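PDB 2GBW: biphenyl 2,3-Dioxygenase Beta Subunit from Sphingobium yanoikuyae, which probably serves as the beta subunit of a ring-hydroxylating dioxygenase, assembling with a larger partner protein into a six-chain enzyme complex. Local coordinates for residues Y46-Y51 with A68-D73; G139-L144 with K157-A162; Y32-Q37 with R84-Q89. All blocks are in the same frame, centred on the assembly; numbering follows the deposited sequence.

Contact 1 (Y46-Y51 with A68-D73); sequences YWMPIY and AAIYND
A classic beta bulge, with Ile-70 and Tyr-71 facing Met-48, joins strand 44-49 to the outermost strand 71-73 of an NTF2-like sheet. Tyr-71 O accepts a straight bond from Met-48 N (2.9 Å, 170°), whereas Met-48 O takes Ile-70 N (2.8 Å), a more bent bond. Beyond the bulge, Tyr-46 and Asp-73 form a regular antiparallel hydrogen-bonded pair. On the sheet face shared by Tyr-46, Met-48 and Tyr-71, the Tyr-46 edge meets the Tyr-71 face in an offset edge-to-face pair, planes 61° apart, Tyr-46 CE1 lying 3.6 Å from Tyr-71 CD2. Met-48 makes a Met-aromatic contact: its SD lies at the edge of the Tyr-71 ring, 3.9 Å from CD1. Tyr-71 OH bonds to Leu-170 O, and Asn-72 OD1 to NE2 of His-45, which binds zinc in this protein, though none is bound to this chain. An alanine in place of Tyr-71 is likely to leave the Tyr-46 edge and the Met-48 sulfur without their shared ring, and Leu-170 O without its donor. On the other face, with CG of Trp-47 anti to its backbone N (179°), the indole NE1 reaches a water at 2.9 Å, which also lies 2.9 Å from Ala-68 O.

Contact 2 (G139-L144 with K157-A162); sequences GREDKL and KLILDA
The Glu-141 carboxylate has the CD1 methyl of Ile-159 over one face, this Ile-159 CD1 lying 3.2 Å from Glu-141 OE2 and 3.4 Å from Glu-141 CD. Lys-157 CD lies on this same side, 3.8 Å from OE1 of Glu-141. Water 3 spans OE1 and Lys-157 NZ, accepting from the amine at 2.9 Å; its bond to OE1 is modelled too short for that length to be trusted. The ends of the two charged chains stay beyond salt-bridge range, Glu-141 OE1 to Lys-157 NZ being 4.4 Å, so the opposite charges are near each other without a direct ion pair, the water lying between them. Lys-157 is extended throughout, with CG anti to the backbone N (chi1 -171°), and this carries NZ past the carboxylate while its methylenes run alongside Glu-141.

The other flat group, the Arg-140 guanidinium, leads away from segment 157-162. Asp-142 OD2 stands well out of its plane, and this long pairing rests on charge alone; NH1 has its salt bridge with the C-terminal OXT of Cys-174, and Tyr-20 adds a cation-pi contact.

The backbone between these two faces is a beta hairpin, strands 132-147 and 150-160, in the NTF2-like sheet. Gly-139 with Ile-159 and Glu-141 with Lys-157 are antiparallel hydrogen-bonded pairs, each closed by two backbone bonds; Glu-141 N to Lys-157 O is 2.8 Å and nearly straight at 167°. Between them Arg-140 and Leu-158 make the non-hydrogen-bonded pair, their side chains on the opposite face from Glu-141, Lys-157 and Ile-159. There the Leu-158 methyl CD2 rests alongside the aliphatic part of Arg-140, 3.9 Å from CG. Past the strand end, Asp-161 OD1 forms salt bridges with Arg-100 and Lys-98 of the second subunit, another copy of this protein.

Contact 3 (Y32-Q37 with R84-Q89); sequences YREWLQ and RLYSGQ
Tyr-32 begins helix 32-38, which meets segment 84-89, following on helix 75-84, at the protein surface through apolar packing and a cation-pi pair. Its ring crosses Leu-85, whose methyl CD1 comes within 3.5 Å of Tyr-32 CE2. CB of the same tyrosine sits at the edge of the Tyr-86 ring, 3.9 Å from CE1. Elsewhere the Tyr-32 ring meets that of Phe-173, and its side chain touches Val-82 of helix 75-84.

Arg-33 carries most of the remaining contact. Its backbone N donates to Tyr-86 OH over 3.3 Å at 160°, so the phenol oxygen meets the N-terminal turn, whose dipole would probably polarise the hydroxyl. The arginine side chain then lies obliquely across the tyrosine: CG is anti to the carbonyl carbon (chi1 -78°) and the chain runs extended to NE, laying CD over one face of the ring, 3.9 Å from its centroid, in a CH-pi contact. The guanidinium follows off-centre over the ring, with CZ 4.0 Å from the Tyr-86 centroid and the two planes 31° apart. The closest approach of Arg-33 to the ring is made by NH1, 3.2 Å from Tyr-86 CD2. A salt bridge from NH2 to Glu-83 OE1 fixes the far end, and probably balances its charge.

Glu-34 is more marginal, its OE1 4.1 Å from Tyr-86 OH.

How the contacts relate
Contacts 1 and 2 are successive parts of one sheet, ordered 132-147, 150-160, 44-49, 71-73, with centres 10 Å apart. The middle strands run parallel and are probably joined by Leu-158 N and Trp-47 O, 2.9 Å apart; Tyr-51 OH packs on Lys-157 CE at 3.2 Å. Contact 3 lies on the helical side, about 20 Å from the centre of contact 1, and meets it where Trp-35 CH2 approaches Tyr-46 CE2 at 4.2 Å. Contacts 2 and 3 do not touch (nearest atoms about 7 Å apart). His-45, which binds zinc in this protein though none is bound to this chain, is about 3 Å from Asn-72 and about 7 Å from Lys-157, side chain to side chain.

Contact 1 (Y46-Y51 with A68-D73)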
loop_
_atom_site.group_PDB
_atom_site.type_symbol
_atom_site.label_atom_id
_atom_site.label_comp_id
_atom_site.label_asym_id
_atom_site.label_seq_id
_atom_site.Cartn_x
_atom_site.Cartn_y
_atom_site.Cartn_z
ATOM N N TYR B 46 13.305 -29.997 7.727
ATOM C CA TYR B 46 13.101 -28.587 7.561
ATOM C C TYR B 46 11.674 -28.453 7.052
ATOM O O TYR B 46 11.361 -28.925 5.965
ATOM C CB TYR B 46 14.123 -28.102 6.550
ATOM C CG TYR B 46 14.192 -26.632 6.350
ATOM C CD1 TYR B 46 13.205 -25.998 5.620
ATOM C CD2 TYR B 46 15.241 -25.857 6.878
ATOM C CE1 TYR B 46 13.257 -24.663 5.373
ATOM C CE2 TYR B 46 15.279 -24.466 6.651
ATOM C CZ TYR B 46 14.291 -23.897 5.896
ATOM O OH TYR B 46 14.279 -22.535 5.631
ATOM N N TRP B 47 10.804 -27.860 7.871
ATOM C CA TRP B 47 9.357 -27.990 7.733
ATOM C C TRP B 47 8.640 -26.647 7.933
ATOM O O TRP B 47 8.831 -25.990 8.930
ATOM C CB TRP B 47 8.875 -29.031 8.719
ATOM C CG TRP B 47 7.442 -29.296 8.762
ATOM C CD1 TRP B 47 6.562 -29.250 7.730
ATOM C CD2 TRP B 47 6.710 -29.654 9.915
ATOM N NE1 TRP B 47 5.302 -29.566 8.181
ATOM C CE2 TRP B 47 5.378 -29.841 9.525
ATOM C CE3 TRP B 47 7.072 -29.869 11.259
ATOM C CZ2 TRP B 47 4.382 -30.183 10.431
ATOM C CZ3 TRP B 47 6.075 -30.212 12.167
ATOM C CH2 TRP B 47 4.745 -30.361 11.728
ATOM N N MET B 48 7.850 -26.267 6.932
ATOM C CA MET B 48 7.005 -25.050 6.946
ATOM C C MET B 48 5.549 -25.436 6.592
ATOM O O MET B 48 5.164 -25.460 5.425
ATOM C CB MET B 48 7.525 -23.984 5.978
ATOM C CG MET B 48 6.730 -22.604 5.991
ATOM S SD MET B 48 7.311 -21.479 4.705
ATOM C CE MET B 48 8.929 -21.014 5.449
ATOM N N PRO B 49 4.740 -25.771 7.606
ATOM C CA PRO B 49 3.369 -26.273 7.377
ATOM C C PRO B 49 2.487 -25.239 6.825
ATOM O O PRO B 49 2.739 -24.058 7.011
ATOM C CB PRO B 49 2.864 -26.652 8.766
ATOM C CG PRO B 49 3.952 -26.418 9.674
ATOM C CD PRO B 49 5.125 -25.823 9.021
ATOM N N ILE B 50 1.422 -25.690 6.157
ATOM C CA ILE B 50 0.326 -24.780 5.753
ATOM C C ILE B 50 -0.743 -24.866 6.853
ATOM O O ILE B 50 -1.334 -25.916 7.084
ATOM C CB ILE B 50 -0.261 -25.169 4.404
ATOM C CG1 ILE B 50 0.774 -24.969 3.301
ATOM C CG2 ILE B 50 -1.508 -24.363 4.144
ATOM C CD1 ILE B 50 0.586 -25.913 2.205
ATOM N N TYR B 51 -0.953 -23.754 7.555
ATOM C CA TYR B 51 -1.980 -23.661 8.583
ATOM C C TYR B 51 -3.242 -22.995 8.002
ATOM O O TYR B 51 -3.219 -21.857 7.535
ATOM C CB TYR B 51 -1.502 -22.817 9.731
ATOM C CG TYR B 51 -0.495 -23.513 10.595
ATOM C CD1 TYR B 51 -0.901 -24.358 11.604
ATOM C CD2 TYR B 51 0.853 -23.300 10.400
ATOM C CE1 TYR B 51 0.037 -24.980 12.407
ATOM C CE2 TYR B 51 1.778 -23.914 11.182
ATOM C CZ TYR B 51 1.385 -24.753 12.151
ATOM O OH TYR B 51 2.357 -25.359 12.956
ATOM N N ALA B 68 -0.010 -31.224 3.872
ATOM C CA ALA B 68 0.557 -30.167 3.027
ATOM C C ALA B 68 1.522 -29.241 3.803
ATOM O O ALA B 68 1.288 -28.825 4.932
ATOM C CB ALA B 68 -0.529 -29.332 2.370
ATOM N N ALA B 69 2.629 -28.956 3.166
ATOM C CA ALA B 69 3.582 -27.998 3.672
ATOM C C ALA B 69 4.351 -27.361 2.532
ATOM O O ALA B 69 4.635 -28.027 1.539
ATOM C CB ALA B 69 4.547 -28.722 4.595
ATOM N N ILE B 70 4.740 -26.103 2.728
ATOM C CA ILE B 70 5.514 -25.318 1.729
ATOM C C ILE B 70 6.945 -25.848 1.653
ATOM O O ILE B 70 7.511 -25.995 0.563
ATOM C CB ILE B 70 5.461 -23.808 2.039
ATOM C CG1 ILE B 70 3.988 -23.333 1.920
ATOM C CG2 ILE B 70 6.357 -22.991 1.054
ATOM C CD1 ILE B 70 3.717 -22.026 2.698
ATOM N N TYR B 71 7.507 -26.173 2.809
ATOM C CA TYR B 71 8.733 -26.959 2.895
ATOM C C TYR B 71 8.498 -28.226 3.732
ATOM O O TYR B 71 7.837 -28.199 4.768
ATOM C CB TYR B 71 9.869 -26.161 3.565
ATOM C CG TYR B 71 10.445 -24.985 2.817
ATOM C CD1 TYR B 71 9.788 -23.745 2.757
ATOM C CD2 TYR B 71 11.658 -25.095 2.149
ATOM C CE1 TYR B 71 10.351 -22.678 2.038
ATOM C CE2 TYR B 71 12.219 -24.034 1.475
ATOM C CZ TYR B 71 11.557 -22.814 1.428
ATOM O OH TYR B 71 12.149 -21.772 0.739
ATOM N N ASN B 72 9.040 -29.335 3.261
ATOM C CA ASN B 72 8.983 -30.598 3.955
ATOM C C ASN B 72 10.138 -31.472 3.472
ATOM O O ASN B 72 9.946 -32.441 2.734
ATOM C CB ASN B 72 7.626 -31.242 3.701
ATOM C CG ASN B 72 7.217 -32.184 4.773
ATOM O OD1 ASN B 72 8.008 -32.560 5.658
ATOM N ND2 ASN B 72 5.968 -32.635 4.676
ATOM N N ASP B 73 11.338 -31.153 3.948
ATOM C CA ASP B 73 12.571 -31.589 3.309
ATOM C C ASP B 73 13.493 -32.297 4.257
ATOM O O ASP B 73 13.567 -31.924 5.455
ATOM C CB ASP B 73 13.339 -30.378 2.766
ATOM C CG ASP B 73 12.600 -29.652 1.627
ATOM O OD1 ASP B 73 11.757 -30.268 0.954
ATOM O OD2 ASP B 73 12.858 -28.440 1.455
HETATM O O HOH W 1 2.617 -29.950 7.292
HETATM O O HOH W 2 -1.308 -28.604 6.237
#

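Contact 2 (G139-L144 with K157-A162)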
loop_
_atom_site.group_PDB
_atom_site.type_symbol
_atom_site.label_atom_id
_atom_site.label_comp_id
_atom_site.label_asym_id
_atom_site.label_seq_id
_atom_site.Cartn_x
_atom_site.Cartn_y
_atom_site.Cartn_z
ATOM N N GLY B 139 7.458 -17.419 13.162
ATOM C CA GLY B 139 8.014 -18.077 14.370
ATOM C C GLY B 139 8.881 -19.236 13.889
ATOM O O GLY B 139 8.623 -19.902 12.860
ATOM N N ARG B 140 9.966 -19.464 14.582
ATOM C CA ARG B 140 10.846 -20.548 14.281
ATOM C C ARG B 140 10.969 -21.409 15.555
ATOM O O ARG B 140 11.149 -20.889 16.657
ATOM C CB ARG B 140 12.209 -20.019 13.849
ATOM C CG ARG B 140 13.219 -21.136 13.624
ATOM C CD ARG B 140 14.453 -20.663 12.891
ATOM N NE ARG B 140 15.217 -19.703 13.690
ATOM C CZ ARG B 140 16.297 -19.061 13.269
ATOM N NH1 ARG B 140 16.785 -19.295 12.076
ATOM N NH2 ARG B 140 16.919 -18.202 14.079
ATOM N N GLU B 141 10.847 -22.719 15.385
ATOM C CA GLU B 141 10.976 -23.679 16.469
ATOM C C GLU B 141 12.053 -24.668 16.006
ATOM O O GLU B 141 11.804 -25.442 15.080
ATOM C CB GLU B 141 9.637 -24.360 16.767
ATOM C CG GLU B 141 8.559 -23.380 17.221
ATOM C CD GLU B 141 7.155 -23.966 17.346
ATOM O OE1 GLU B 141 6.923 -25.170 17.058
ATOM O OE2 GLU B 141 6.265 -23.174 17.764
ATOM N N ASP B 142 13.252 -24.585 16.616
ATOM C CA ASP B 142 14.417 -25.465 16.281
ATOM C C ASP B 142 14.688 -26.451 17.390
ATOM O O ASP B 142 14.464 -26.148 18.567
ATOM C CB ASP B 142 15.712 -24.649 16.100
ATOM C CG ASP B 142 15.774 -23.827 14.809
ATOM O OD1 ASP B 142 14.987 -24.062 13.854
ATOM O OD2 ASP B 142 16.695 -22.950 14.741
ATOM N N LYS B 143 15.239 -27.608 17.010
ATOM C CA LYS B 143 16.031 -28.462 17.880
ATOM C C LYS B 143 17.442 -28.364 17.345
ATOM O O LYS B 143 17.678 -28.617 16.146
ATOM C CB LYS B 143 15.598 -29.910 17.806
ATOM C CG LYS B 143 14.127 -30.198 18.179
ATOM C CD LYS B 143 14.010 -31.507 18.978
ATOM C CE LYS B 143 14.506 -31.358 20.429
ATOM N NZ LYS B 143 15.034 -32.607 21.090
ATOM N N LEU B 144 18.369 -27.962 18.200
ATOM C CA LEU B 144 19.789 -27.889 17.857
ATOM C C LEU B 144 20.576 -28.892 18.668
ATOM O O LEU B 144 20.175 -29.256 19.782
ATOM C CB LEU B 144 20.345 -26.524 18.217
ATOM C CG LEU B 144 19.698 -25.241 17.679
ATOM C CD1 LEU B 144 20.518 -24.095 18.205
ATOM C CD2 LEU B 144 19.645 -25.160 16.158
ATOM N N LYS B 157 11.175 -25.980 12.377
ATOM C CA LYS B 157 9.784 -25.744 12.017
ATOM C C LYS B 157 9.568 -24.258 11.905
ATOM O O LYS B 157 9.932 -23.534 12.841
ATOM C CB LYS B 157 8.842 -26.359 13.057
ATOM C CG LYS B 157 7.370 -26.339 12.646
ATOM C CD LYS B 157 6.562 -27.059 13.728
ATOM C CE LYS B 157 5.074 -27.052 13.408
ATOM N NZ LYS B 157 4.418 -27.748 14.552
ATOM N N LEU B 158 8.973 -23.822 10.774
ATOM C CA LEU B 158 8.759 -22.408 10.439
ATOM C C LEU B 158 7.277 -22.157 10.338
ATOM O O LEU B 158 6.568 -22.808 9.528
ATOM C CB LEU B 158 9.433 -22.035 9.108
ATOM C CG LEU B 158 10.980 -22.210 9.091
ATOM C CD1 LEU B 158 11.605 -22.189 7.687
ATOM C CD2 LEU B 158 11.640 -21.169 10.042
ATOM N N ILE B 159 6.793 -21.216 11.136
ATOM C CA ILE B 159 5.371 -20.967 11.278
ATOM C C ILE B 159 5.072 -19.582 10.706
ATOM O O ILE B 159 5.428 -18.564 11.293
ATOM C CB ILE B 159 4.955 -21.033 12.728
ATOM C CG1 ILE B 159 5.391 -22.401 13.316
ATOM C CG2 ILE B 159 3.446 -20.782 12.793
ATOM C CD1 ILE B 159 5.613 -22.360 14.770
ATOM N N LEU B 160 4.476 -19.548 9.524
ATOM C CA LEU B 160 4.211 -18.311 8.841
ATOM C C LEU B 160 3.105 -17.526 9.520
ATOM O O LEU B 160 2.053 -18.095 9.845
ATOM C CB LEU B 160 3.797 -18.625 7.412
ATOM C CG LEU B 160 4.878 -19.091 6.487
ATOM C CD1 LEU B 160 4.228 -19.529 5.116
ATOM C CD2 LEU B 160 5.838 -17.952 6.292
ATOM N N ASP B 161 3.248 -16.208 9.634
ATOM C CA ASP B 161 2.150 -15.474 10.228
ATOM C C ASP B 161 0.961 -15.187 9.239
ATOM O O ASP B 161 -0.137 -15.046 9.713
ATOM C CB ASP B 161 2.601 -14.179 10.868
ATOM C CG ASP B 161 3.466 -14.416 12.086
ATOM O OD1 ASP B 161 3.371 -15.515 12.659
ATOM O OD2 ASP B 161 4.246 -13.518 12.447
ATOM N N ALA B 162 1.217 -15.104 7.941
ATOM C CA ALA B 162 0.222 -14.732 6.909
ATOM C C ALA B 162 -0.372 -15.954 6.252
ATOM O O ALA B 162 0.343 -16.822 5.751
ATOM C CB ALA B 162 0.830 -13.817 5.807
HETATM O O HOH W 3 4.658 -26.077 16.947
#

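Contact 3 (Y32-Q37 with R84-Q89)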
loop_
_atom_site.group_PDB
_atom_site.type_symbol
_atom_site.label_atom_id
_atom_site.label_comp_id
_atom_site.label_asym_id
_atom_site.label_seq_id
_atom_site.Cartn_x
_atom_site.Cartn_y
_atom_site.Cartn_z
ATOM N N TYR B 32 25.281 -20.434 0.924
ATOM C CA TYR B 32 24.372 -21.521 1.243
ATOM C C TYR B 32 25.037 -22.882 1.435
ATOM O O TYR B 32 24.604 -23.682 2.241
ATOM C CB TYR B 32 23.272 -21.598 0.191
ATOM C CG TYR B 32 22.458 -20.334 0.134
ATOM C CD1 TYR B 32 21.773 -19.901 1.243
ATOM C CD2 TYR B 32 22.394 -19.565 -1.010
ATOM C CE1 TYR B 32 21.033 -18.771 1.221
ATOM C CE2 TYR B 32 21.650 -18.411 -1.034
ATOM C CZ TYR B 32 20.978 -18.024 0.095
ATOM O OH TYR B 32 20.224 -16.885 0.125
ATOM N N ARG B 33 26.093 -23.138 0.684
ATOM C CA ARG B 33 26.796 -24.403 0.802
ATOM C C ARG B 33 27.505 -24.515 2.140
ATOM O O ARG B 33 27.469 -25.539 2.796
ATOM C CB ARG B 33 27.807 -24.533 -0.322
ATOM C CG ARG B 33 27.202 -24.915 -1.637
ATOM C CD ARG B 33 28.214 -24.780 -2.736
ATOM N NE ARG B 33 27.811 -25.489 -3.939
ATOM C CZ ARG B 33 28.247 -25.176 -5.148
ATOM N NH1 ARG B 33 29.088 -24.170 -5.296
ATOM N NH2 ARG B 33 27.842 -25.862 -6.204
ATOM N N GLU B 34 28.160 -23.434 2.519
ATOM C CA GLU B 34 28.789 -23.326 3.814
ATOM C C GLU B 34 27.782 -23.483 4.953
ATOM O O GLU B 34 28.064 -24.120 5.954
ATOM C CB GLU B 34 29.517 -21.992 3.891
ATOM C CG GLU B 34 30.712 -21.912 2.953
ATOM C CD GLU B 34 30.448 -21.193 1.628
ATOM O OE1 GLU B 34 29.341 -21.305 1.050
ATOM O OE2 GLU B 34 31.384 -20.520 1.153
ATOM N N TRP B 35 26.594 -22.916 4.775
ATOM C CA TRP B 35 25.488 -23.112 5.704
ATOM C C TRP B 35 25.099 -24.576 5.831
ATOM O O TRP B 35 25.039 -25.119 6.925
ATOM C CB TRP B 35 24.279 -22.274 5.274
ATOM C CG TRP B 35 23.048 -22.507 6.070
ATOM C CD1 TRP B 35 22.840 -22.163 7.359
ATOM C CD2 TRP B 35 21.840 -23.123 5.619
ATOM N NE1 TRP B 35 21.587 -22.535 7.753
ATOM C CE2 TRP B 35 20.950 -23.125 6.699
ATOM C CE3 TRP B 35 21.425 -23.669 4.404
ATOM C CZ2 TRP B 35 19.669 -23.648 6.603
ATOM C CZ3 TRP B 35 20.160 -24.187 4.312
ATOM C CH2 TRP B 35 19.296 -24.176 5.401
ATOM N N LEU B 36 24.809 -25.201 4.697
ATOM C CA LEU B 36 24.411 -26.619 4.693
ATOM C C LEU B 36 25.434 -27.541 5.365
ATOM O O LEU B 36 25.051 -28.465 6.085
ATOM C CB LEU B 36 24.163 -27.085 3.267
ATOM C CG LEU B 36 23.185 -28.239 3.042
ATOM C CD1 LEU B 36 21.832 -27.954 3.707
ATOM C CD2 LEU B 36 23.069 -28.472 1.561
ATOM N N GLN B 37 26.717 -27.289 5.107
ATOM C CA GLN B 37 27.834 -28.091 5.654
ATOM C C GLN B 37 28.014 -27.897 7.139
ATOM O O GLN B 37 27.966 -28.857 7.893
ATOM C CB GLN B 37 29.150 -27.714 4.965
ATOM C CG GLN B 37 29.122 -27.900 3.477
ATOM C CD GLN B 37 30.509 -27.959 2.832
ATOM O OE1 GLN B 37 31.525 -28.299 3.498
ATOM N NE2 GLN B 37 30.561 -27.647 1.519
ATOM N N ARG B 84 19.835 -24.641 -6.765
ATOM C CA ARG B 84 19.082 -23.734 -7.634
ATOM C C ARG B 84 19.724 -22.352 -7.597
ATOM O O ARG B 84 19.781 -21.652 -8.614
ATOM C CB ARG B 84 17.621 -23.612 -7.196
ATOM C CG ARG B 84 16.770 -22.660 -8.079
ATOM C CD ARG B 84 15.331 -22.577 -7.613
ATOM N NE ARG B 84 14.627 -21.487 -8.299
ATOM C CZ ARG B 84 14.454 -20.246 -7.839
ATOM N NH1 ARG B 84 14.904 -19.882 -6.648
ATOM N NH2 ARG B 84 13.816 -19.336 -8.580
ATOM N N LEU B 85 20.253 -21.958 -6.439
ATOM C CA LEU B 85 20.867 -20.649 -6.355
ATOM C C LEU B 85 22.353 -20.663 -6.815
ATOM O O LEU B 85 22.993 -19.615 -6.798
ATOM C CB LEU B 85 20.678 -20.062 -4.957
ATOM C CG LEU B 85 19.242 -20.072 -4.410
ATOM C CD1 LEU B 85 19.259 -20.086 -2.878
ATOM C CD2 LEU B 85 18.410 -18.895 -4.952
ATOM N N TYR B 86 22.861 -21.831 -7.248
ATOM C CA TYR B 86 24.250 -22.027 -7.745
ATOM C C TYR B 86 24.301 -22.610 -9.151
ATOM O O TYR B 86 24.790 -21.983 -10.099
ATOM C CB TYR B 86 25.012 -23.040 -6.900
ATOM C CG TYR B 86 25.437 -22.542 -5.579
ATOM C CD1 TYR B 86 24.569 -22.580 -4.511
ATOM C CD2 TYR B 86 26.721 -22.042 -5.380
ATOM C CE1 TYR B 86 24.944 -22.149 -3.299
ATOM C CE2 TYR B 86 27.098 -21.585 -4.154
ATOM C CZ TYR B 86 26.195 -21.637 -3.117
ATOM O OH TYR B 86 26.546 -21.192 -1.881
ATOM N N SER B 87 23.790 -23.838 -9.259
ATOM C CA SER B 87 23.914 -24.665 -10.457
ATOM C C SER B 87 22.985 -24.195 -11.586
ATOM O O SER B 87 22.853 -24.861 -12.631
ATOM C CB SER B 87 23.679 -26.143 -10.088
ATOM O OG SER B 87 24.631 -26.568 -9.107
ATOM N N GLY B 88 22.371 -23.028 -11.381
ATOM C CA GLY B 88 21.499 -22.443 -12.357
ATOM C C GLY B 88 21.709 -20.971 -12.578
ATOM O O GLY B 88 21.916 -20.211 -11.615
ATOM N N GLN B 89 21.714 -20.598 -13.854
ATOM C CA GLN B 89 21.374 -19.250 -14.285
ATOM C C GLN B 89 19.840 -19.157 -14.116
ATOM O O GLN B 89 19.086 -19.662 -14.956
ATOM C CB GLN B 89 21.725 -18.941 -15.770
ATOM C CG GLN B 89 22.454 -20.042 -16.637
ATOM C CD GLN B 89 21.510 -21.127 -17.203
ATOM O OE1 GLN B 89 21.960 -22.191 -17.660
ATOM N NE2 GLN B 89 20.200 -20.852 -17.183
#